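Local coordinates for histidine-containing Phosphotransfer Protein type 1, MtHPt1 (PDB 3US6) that probably relays phosphoryl groups through an active histidine from cytokinin sensor histidine kinases to response regulators in plant hormone signalling, at residues A[12-17]-A[131-136]; A[76-81]-A[98-103]. One frame throughout, in Å; residues are numbered along the deposited sequence.

How the interactions relate
Both interactions join antiparallel helices of one all-helical HPt chain, on opposite sides of the chain's centre. Interaction 1 packs helix 3-19 against the long helix 109-142. Interaction 2 packs helix 71-88 against helix 91-106 and includes His79, the predicted phosphorylation site, which carries no phosphate here. Their own centres are 27 Å apart and their nearest atoms about 14 Å apart, so they do not touch. Helix 109-142 connects them: it contributes 131-136 to interaction 1, and its Cys115 and Val119 pack on Phe100 of interaction 2. Interaction 1 is thus structural packing away from the active histidine.

Interaction 1 of 2, residues A[12-17]-A[131-136]; sequences DYIKSM and ETLLRL
The Tyr13 ring meets the CG2 methyl of Thr132 obliquely, with the two side chains roughly perpendicular. Thr132 CG2 makes an off-centre CH-pi contact. It lies 4.1 Å from the centroid of the Tyr13 ring, 30° off the ring normal. The closest ring atom is Tyr13 CZ, 3.7 Å from Thr132 CG2. The ring also meets Leu133, whose CD1 comes at its edge, 4.1 Å from Tyr13 CD2. The same methyl, Leu133 CD1, sits 3.9 Å from Ile14 CB. The other branch, Leu133 CD2, reaches Ile14 CD1 at 4.0 Å. Both Leu133 methyls therefore rest on Ile14, and one of them serves Tyr13 as well. Its CG stands opposite the backbone N (chi1 -174°), which carries the end of the side chain nearer to 12-17 than its first bond suggests. No hydrogen bond crosses the contact. Thr132 OG1 turns back to a weak bond with Asn128 O. Tyr13 O accepts the helical hydrogen bond from Met17 N. With an alanine at Tyr13, Thr132 CG2 would probably lose its aromatic partner and a gap would be likely to open beside Leu133 CD1. This is antiparallel helix packing that joins the N-terminal helix 3-19 to the long helix 109-142. The segment axes differ by 154° in direction and approach to 10.6 Å. Trp10 of helix 3-19 continues the packing onto Leu133 and Leu136, and Lys129 of helix 109-142 touches Tyr13 and Met17. Ile14 also meets Phe27 and Gln31, so helix 25-32 packs against helix 3-19 too.

Interaction 2 of 2, residues A[76-81]-A[98-103]; sequences AHVHQF and VAFRNF
Arg101 presents one face of its guanidinium to His79. The atom over that face is His79 CD2, 3.1 Å above the plane and displaced toward the rim. The ring and guanidinium planes are 44° apart, so this is a tilted contact and not a flat stack. The nearest pair is His79 CD2 and Arg101 NH1, at 3.1 Å; no hydrogen bond forms across. The imidazole lies opposite the backbone N (chi1 -176°), and the Arg101 chain bends at chi3 to bring its flat end alongside. Deeper in, both Val78 methyls meet Phe100. In one of the two conformers of Phe100, Val78 CG2 stands over a face of the ring in a CH-pi contact, 3.8 Å from the centroid and 16° off the normal. Val78 CG1 touches Phe100 CB and also Arg101 CG, the latter at 3.8 Å, as the Val78 and Arg101 side chains pass each other head to tail. The guanidinium is held by Asp75, which forms a salt bridge with Arg101 NE. An apolar Val78-Phe100 pair thus joins two antiparallel helices of the bundle, with a polar pair outside it. The positive group beside the exposed His79, the predicted phosphohistidine, is already matched by Asp75, so any pull on a phosphate there is probably tempered.

Interaction 1 of 2, residues A[12-17]-A[131-136]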
ATOM      1  N   ASP A  12     -11.805  -1.240  15.037  1.00 13.28           N
ATOM      2  CA  ASP A  12     -11.095  -2.483  15.247  1.00 12.37           C
ATOM      3  C   ASP A  12     -10.281  -2.876  13.989  1.00 10.74           C
ATOM      4  O   ASP A  12      -9.135  -3.375  14.117  1.00 11.84           O
ATOM      5  CB  ASP A  12     -12.039  -3.628  15.654  1.00 13.53           C
ATOM      6  CG  ASP A  12     -12.671  -3.406  17.023  1.00 26.90           C
ATOM      7  OD1 ASP A  12     -12.145  -2.582  17.810  1.00 25.14           O
ATOM      8  OD2 ASP A  12     -13.712  -4.074  17.280  1.00 28.23           O
ATOM      9  N   TYR A  13     -10.861  -2.765  12.797  1.00 12.41           N
ATOM     10  CA  TYR A  13     -10.176  -3.165  11.571  1.00  9.85           C
ATOM     11  C   TYR A  13      -8.961  -2.299  11.298  1.00 10.71           C
ATOM     12  O   TYR A  13      -7.849  -2.799  11.040  1.00 11.75           O
ATOM     13  CB  TYR A  13     -11.165  -3.180  10.412  1.00 11.47           C
ATOM     14  CG  TYR A  13     -10.656  -3.943   9.191  1.00 10.80           C
ATOM     15  CD1 TYR A  13     -10.588  -5.332   9.218  1.00 12.06           C
ATOM     16  CD2 TYR A  13     -10.200  -3.303   8.063  1.00 12.14           C
ATOM     17  CE1 TYR A  13     -10.109  -6.045   8.135  1.00 12.50           C
ATOM     18  CE2 TYR A  13      -9.750  -4.010   6.967  1.00 10.90           C
ATOM     19  CZ  TYR A  13      -9.702  -5.373   7.031  1.00 11.86           C
ATOM     20  OH  TYR A  13      -9.235  -6.014   5.894  1.00 12.84           O
ATOM     21  N   ILE A  14      -9.124  -0.984  11.369  1.00 10.81           N
ATOM     22  CA  ILE A  14      -8.016  -0.109  11.059  1.00 11.49           C
ATOM     23  C   ILE A  14      -6.966  -0.262  12.170  1.00 11.74           C
ATOM     24  O   ILE A  14      -5.747  -0.201  11.861  1.00 12.91           O
ATOM     25  CB  ILE A  14      -8.420   1.360  10.860  1.00 10.80           C
ATOM     26  CG1 ILE A  14      -7.317   2.054  10.037  1.00 16.30           C
ATOM     27  CG2 ILE A  14      -8.783   2.088  12.144  1.00 12.47           C
ATOM     28  CD1 ILE A  14      -7.642   3.480   9.630  1.00 17.39           C
ATOM     29  N   LYS A  15      -7.349  -0.465  13.415  1.00 11.98           N
ATOM     30  CA  LYS A  15      -6.355  -0.674  14.434  1.00 13.06           C
ATOM     31  C   LYS A  15      -5.516  -1.907  14.155  1.00 11.96           C
ATOM     32  O   LYS A  15      -4.357  -1.911  14.426  1.00 12.77           O
ATOM     33  CB  LYS A  15      -7.014  -0.757  15.804  1.00 14.44           C
ATOM     34  CG  LYS A  15      -6.081  -1.024  16.917  1.00 28.92           C
ATOM     35  CD  LYS A  15      -6.541  -0.377  18.235  1.00 56.74           C
ATOM     36  CE  LYS A  15      -8.018  -0.328  18.391  1.00 69.82           C
ATOM     37  NZ  LYS A  15      -8.401  -0.596  19.828  1.00 77.60           N
ATOM     38  N   SER A  16      -6.124  -2.955  13.626  1.00 11.66           N
ATOM     39  CA  SER A  16      -5.338  -4.146  13.272  0.63 14.60           C
ATOM     40  C   SER A  16      -4.352  -3.803  12.186  1.00 12.20           C
ATOM     41  O   SER A  16      -3.229  -4.260  12.211  1.00 13.49           O
ATOM     42  CB  SER A  16      -6.260  -5.292  12.836  0.63 13.63           C
ATOM     43  OG  SER A  16      -6.869  -5.150  11.542  0.63 11.51           O
ATOM     44  N   MET A  17      -4.765  -2.963  11.263  1.00 12.61           N
ATOM     45  CA  MET A  17      -3.862  -2.596  10.151  1.00 10.17           C
ATOM     46  C   MET A  17      -2.665  -1.854  10.677  1.00 12.67           C
ATOM     47  O   MET A  17      -1.555  -2.058  10.213  1.00 14.82           O
ATOM     48  CB  MET A  17      -4.618  -1.792   9.088  1.00 11.16           C
ATOM     49  CG  MET A  17      -5.645  -2.616   8.332  1.00 12.37           C
ATOM     50  SD  MET A  17      -6.524  -1.712   7.058  1.00 13.48           S
ATOM     51  CE  MET A  17      -5.219  -1.560   5.865  1.00 14.28           C
ATOM     52  N   GLU A 131      -9.322  -1.871   0.427  1.00  8.76           N
ATOM     53  CA  GLU A 131     -10.635  -1.958  -0.243  1.00  9.75           C
ATOM     54  C   GLU A 131     -11.712  -2.240   0.800  1.00 10.80           C
ATOM     55  O   GLU A 131     -12.811  -1.683   0.742  1.00 10.51           O
ATOM     56  CB  GLU A 131     -10.615  -2.958  -1.361  1.00  9.00           C
ATOM     57  CG  GLU A 131      -9.709  -2.500  -2.464  1.00 12.01           C
ATOM     58  CD  GLU A 131      -9.641  -3.513  -3.597  1.00 16.89           C
ATOM     59  OE1 GLU A 131      -9.818  -4.742  -3.399  1.00 17.13           O
ATOM     60  OE2 GLU A 131      -9.279  -3.145  -4.734  1.00 18.78           O
ATOM     61  N   THR A 132     -11.453  -3.182   1.674  1.00  8.48           N
ATOM     62  CA  THR A 132     -12.365  -3.525   2.768  1.00  7.97           C
ATOM     63  C   THR A 132     -12.627  -2.283   3.679  1.00 11.94           C
ATOM     64  O   THR A 132     -13.771  -1.964   4.030  1.00 11.22           O
ATOM     65  CB  THR A 132     -11.880  -4.719   3.569  1.00  9.81           C
ATOM     66  OG1 THR A 132     -11.944  -5.858   2.712  1.00  9.75           O
ATOM     67  CG2 THR A 132     -12.714  -4.973   4.848  1.00 10.60           C
ATOM     68  N   LEU A 133     -11.581  -1.614   4.108  1.00 10.26           N
ATOM     69  CA  LEU A 133     -11.700  -0.421   4.928  1.00  9.34           C
ATOM     70  C   LEU A 133     -12.541   0.653   4.230  1.00 10.01           C
ATOM     71  O   LEU A 133     -13.449   1.221   4.839  1.00 11.99           O
ATOM     72  CB  LEU A 133     -10.284   0.079   5.235  1.00 12.01           C
ATOM     73  CG  LEU A 133     -10.268   1.255   6.211  1.00 12.36           C
ATOM     74  CD1 LEU A 133     -10.533   0.805   7.611  1.00 13.42           C
ATOM     75  CD2 LEU A 133      -8.921   2.001   6.092  1.00 15.65           C
ATOM     76  N   LEU A 134     -12.213   0.920   2.959  1.00  9.96           N
ATOM     77  CA  LEU A 134     -12.919   1.956   2.175  1.00 10.11           C
ATOM     78  C   LEU A 134     -14.394   1.594   1.917  1.00 10.18           C
ATOM     79  O   LEU A 134     -15.267   2.477   1.955  1.00 11.72           O
ATOM     80  CB  LEU A 134     -12.165   2.264   0.900  1.00 11.15           C
ATOM     81  CG  LEU A 134     -10.882   3.018   1.225  1.00 15.30           C
ATOM     82  CD1 LEU A 134     -10.034   3.101  -0.013  1.00 19.48           C
ATOM     83  CD2 LEU A 134     -11.164   4.453   1.783  1.00 17.30           C
ATOM     84  N   ARG A 135     -14.669   0.312   1.700  1.00  9.41           N
ATOM     85  CA  ARG A 135     -16.042  -0.162   1.550  1.00 10.82           C
ATOM     86  C   ARG A 135     -16.859   0.050   2.827  1.00  8.27           C
ATOM     87  O   ARG A 135     -18.024   0.443   2.771  1.00 10.96           O
ATOM     88  CB  ARG A 135     -16.058  -1.640   1.155  1.00 12.78           C
ATOM     89  CG  ARG A 135     -15.953  -1.883  -0.342  1.00 14.55           C
ATOM     90  CD  ARG A 135     -16.398  -3.291  -0.705  1.00 21.18           C
ATOM     91  NE  ARG A 135     -15.361  -4.281  -0.428  1.00 11.94           N
ATOM     92  CZ  ARG A 135     -14.352  -4.555  -1.247  1.00 15.05           C
ATOM     93  NH1 ARG A 135     -14.239  -3.913  -2.402  1.00 13.24           N
ATOM     94  NH2 ARG A 135     -13.454  -5.472  -0.913  1.00 13.38           N
ATOM     95  N   LEU A 136     -16.239  -0.212   3.975  1.00  9.17           N
ATOM     96  CA  LEU A 136     -16.888  -0.038   5.273  1.00 11.92           C
ATOM     97  C   LEU A 136     -17.176   1.459   5.512  1.00 13.31           C
ATOM     98  O   LEU A 136     -18.259   1.855   5.925  1.00 13.63           O
ATOM     99  CB  LEU A 136     -16.026  -0.591   6.393  1.00 11.90           C
ATOM    100  CG  LEU A 136     -16.624  -0.479   7.798  1.00 12.81           C
ATOM    101  CD1 LEU A 136     -17.979  -1.125   7.875  1.00 17.75           C
ATOM    102  CD2 LEU A 136     -15.672  -1.142   8.775  1.00 13.12           C
TER

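Interaction 2 of 2, residues A[76-81]-A[98-103]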
ATOM      1  N   ALA A  76      15.729   1.323  -9.921  1.00 17.48           N
ATOM      2  CA  ALA A  76      15.040   2.598 -10.078  1.00 22.11           C
ATOM      3  C   ALA A  76      13.509   2.402  -9.954  1.00 17.29           C
ATOM      4  O   ALA A  76      12.830   3.217  -9.364  1.00 20.15           O
ATOM      5  CB  ALA A  76      15.402   3.209 -11.432  1.00 21.41           C
ATOM      6  N   HIS A  77      12.984   1.318 -10.508  1.00 19.49           N
ATOM      7  CA  HIS A  77      11.535   1.080 -10.419  1.00 22.77           C
ATOM      8  C   HIS A  77      11.134   0.750  -8.975  1.00 18.35           C
ATOM      9  O   HIS A  77      10.115   1.247  -8.500  1.00 18.82           O
ATOM     10  CB  HIS A  77      11.100  -0.015 -11.357  1.00 25.38           C
ATOM     11  CG  HIS A  77      11.237   0.353 -12.799  1.00 49.09           C
ATOM     12  ND1 HIS A  77      11.052  -0.553 -13.823  1.00 63.55           N
ATOM     13  CD2 HIS A  77      11.589   1.518 -13.388  1.00 63.76           C
ATOM     14  CE1 HIS A  77      11.262   0.044 -14.981  1.00 68.88           C
ATOM     15  NE2 HIS A  77      11.590   1.302 -14.747  1.00 70.83           N
ATOM     16  N   VAL A  78      11.948  -0.026  -8.259  1.00 16.89           N
ATOM     17  CA  VAL A  78      11.661  -0.318  -6.858  1.00 17.15           C
ATOM     18  C   VAL A  78      11.703   0.925  -6.025  1.00 16.00           C
ATOM     19  O   VAL A  78      10.883   1.136  -5.077  1.00 17.54           O
ATOM     20  CB  VAL A  78      12.631  -1.378  -6.315  1.00 22.47           C
ATOM     21  CG1 VAL A  78      12.440  -1.589  -4.793  1.00 24.03           C
ATOM     22  CG2 VAL A  78      12.435  -2.615  -7.071  1.00 26.19           C
ATOM     23  N   HIS A  79      12.673   1.764  -6.318  1.00 16.71           N
ATOM     24  CA  HIS A  79      12.823   3.017  -5.577  1.00 16.49           C
ATOM     25  C   HIS A  79      11.566   3.899  -5.745  1.00 16.34           C
ATOM     26  O   HIS A  79      11.040   4.484  -4.813  1.00 17.20           O
ATOM     27  CB  HIS A  79      14.061   3.765  -6.028  1.00 22.14           C
ATOM     28  CG  HIS A  79      14.323   5.009  -5.240  1.00 28.95           C
ATOM     29  ND1 HIS A  79      14.349   6.259  -5.809  1.00 45.31           N
ATOM     30  CD2 HIS A  79      14.547   5.189  -3.916  1.00 38.84           C
ATOM     31  CE1 HIS A  79      14.589   7.158  -4.873  1.00 42.57           C
ATOM     32  NE2 HIS A  79      14.734   6.531  -3.720  1.00 35.10           N
ATOM     33  N   GLN A  80      11.052   3.947  -6.970  1.00 15.93           N
ATOM     34  CA  GLN A  80       9.834   4.689  -7.241  1.00 17.91           C
ATOM     35  C   GLN A  80       8.670   4.142  -6.413  1.00 17.23           C
ATOM     36  O   GLN A  80       7.947   4.893  -5.806  1.00 18.41           O
ATOM     37  CB  GLN A  80       9.504   4.679  -8.735  1.00 22.88           C
ATOM     38  CG  GLN A  80       8.182   5.351  -9.025  1.00 33.63           C
ATOM     39  CD  GLN A  80       7.864   5.343 -10.501  1.00 48.32           C
ATOM     40  OE1 GLN A  80       8.728   5.633 -11.326  1.00 49.73           O
ATOM     41  NE2 GLN A  80       6.628   4.988 -10.843  1.00 52.87           N
ATOM     42  N   PHE A  81       8.546   2.808  -6.370  1.00 16.26           N
ATOM     43  CA  PHE A  81       7.480   2.149  -5.581  1.00 13.37           C
ATOM     44  C   PHE A  81       7.665   2.325  -4.096  1.00 15.36           C
ATOM     45  O   PHE A  81       6.676   2.439  -3.372  1.00 15.29           O
ATOM     46  CB  PHE A  81       7.561   0.654  -5.925  1.00 16.30           C
ATOM     47  CG  PHE A  81       6.353  -0.195  -5.508  1.00 16.39           C
ATOM     48  CD1 PHE A  81       5.113   0.357  -5.308  1.00 23.19           C
ATOM     49  CD2 PHE A  81       6.461  -1.517  -5.416  1.00 21.64           C
ATOM     50  CE1 PHE A  81       4.038  -0.477  -4.950  1.00 24.40           C
ATOM     51  CE2 PHE A  81       5.367  -2.311  -5.094  1.00 24.90           C
ATOM     52  CZ  PHE A  81       4.186  -1.770  -4.867  1.00 20.37           C
ATOM     53  N   VAL A  98      12.632  -1.535   0.493  1.00 15.07           N
ATOM     54  CA  VAL A  98      13.973  -1.344   1.084  1.00 17.69           C
ATOM     55  C   VAL A  98      14.823  -2.593   1.060  1.00 19.45           C
ATOM     56  O   VAL A  98      15.997  -2.571   0.649  1.00 16.63           O
ATOM     57  CB  VAL A  98      13.884  -0.805   2.520  1.00 20.47           C
ATOM     58  CG1 VAL A  98      15.276  -0.685   3.123  1.00 20.86           C
ATOM     59  CG2 VAL A  98      13.172   0.568   2.517  1.00 24.61           C
ATOM     60  N   ALA A  99      14.247  -3.722   1.454  1.00 15.28           N
ATOM     61  CA  ALA A  99      14.926  -4.973   1.418  1.00 15.09           C
ATOM     62  C   ALA A  99      15.356  -5.319  -0.036  1.00 17.46           C
ATOM     63  O   ALA A  99      16.466  -5.749  -0.308  1.00 18.83           O
ATOM     64  CB  ALA A  99      14.054  -6.059   2.049  1.00 15.87           C
ATOM     65  N   PHE A 100      14.370  -5.123  -0.904  0.51 17.18           N
ATOM     66  CA  PHE A 100      14.561  -5.314  -2.337  0.51 16.39           C
ATOM     67  C   PHE A 100      15.817  -4.593  -2.813  0.51 16.10           C
ATOM     68  O   PHE A 100      16.740  -5.216  -3.336  0.51 20.38           O
ATOM     69  CB  PHE A 100      13.343  -4.802  -3.108  0.51 15.93           C
ATOM     70  CG  PHE A 100      13.151  -5.462  -4.443  0.51 16.02           C
ATOM     71  CD1 PHE A 100      14.233  -5.971  -5.141  0.51 16.66           C
ATOM     72  CD2 PHE A 100      11.887  -5.573  -5.001  0.51 11.72           C
ATOM     73  CE1 PHE A 100      14.059  -6.579  -6.370  0.51 10.39           C
ATOM     74  CE2 PHE A 100      11.707  -6.180  -6.229  0.51 16.12           C
ATOM     75  CZ  PHE A 100      12.795  -6.684  -6.914  0.51 15.00           C
ATOM     76  N   ARG A 101      15.880  -3.291  -2.552  1.00 17.07           N
ATOM     77  CA  ARG A 101      16.994  -2.474  -2.984  1.00 16.42           C
ATOM     78  C   ARG A 101      18.329  -2.953  -2.425  1.00 14.29           C
ATOM     79  O   ARG A 101      19.340  -2.902  -3.127  1.00 18.19           O
ATOM     80  CB  ARG A 101      16.830  -1.010  -2.567  1.00 18.75           C
ATOM     81  CG  ARG A 101      15.635  -0.369  -3.212  1.00 30.04           C
ATOM     82  CD  ARG A 101      15.733   1.147  -3.055  1.00 32.83           C
ATOM     83  NE  ARG A 101      16.709   1.732  -3.988  1.00 30.55           N
ATOM     84  CZ  ARG A 101      17.259   2.931  -3.845  1.00 48.01           C
ATOM     85  NH1 ARG A 101      16.987   3.661  -2.777  1.00 55.72           N
ATOM     86  NH2 ARG A 101      18.081   3.385  -4.765  1.00 42.96           N
ATOM     87  N   ASN A 102      18.344  -3.495  -1.210  1.00 16.24           N
ATOM     88  CA  ASN A 102      19.625  -4.055  -0.731  1.00 18.30           C
ATOM     89  C   ASN A 102      20.074  -5.235  -1.610  1.00 21.54           C
ATOM     90  O   ASN A 102      21.251  -5.364  -1.911  1.00 21.56           O
ATOM     91  CB  ASN A 102      19.507  -4.438   0.740  1.00 30.06           C
ATOM     92  CG  ASN A 102      19.345  -3.197   1.641  1.00 43.77           C
ATOM     93  OD1 ASN A 102      19.875  -2.122   1.327  1.00 42.45           O
ATOM     94  ND2 ASN A 102      18.606  -3.341   2.736  1.00 52.44           N
ATOM     95  N   PHE A 103      19.156  -6.111  -2.009  1.00 17.97           N
ATOM     96  CA  PHE A 103      19.523  -7.249  -2.808  1.00 18.30           C
ATOM     97  C   PHE A 103      19.855  -6.877  -4.225  1.00 18.71           C
ATOM     98  O   PHE A 103      20.685  -7.506  -4.869  1.00 19.15           O
ATOM     99  CB  PHE A 103      18.455  -8.335  -2.722  1.00 18.07           C
ATOM    100  CG  PHE A 103      18.324  -8.904  -1.367  1.00 26.43           C
ATOM    101  CD1 PHE A 103      19.370  -9.540  -0.765  1.00 33.38           C
ATOM    102  CD2 PHE A 103      17.124  -8.822  -0.717  1.00 38.25           C
ATOM    103  CE1 PHE A 103      19.237 -10.063   0.483  1.00 42.62           C
ATOM    104  CE2 PHE A 103      16.980  -9.354   0.513  1.00 42.15           C
ATOM    105  CZ  PHE A 103      18.028  -9.971   1.110  1.00 44.23           C
TER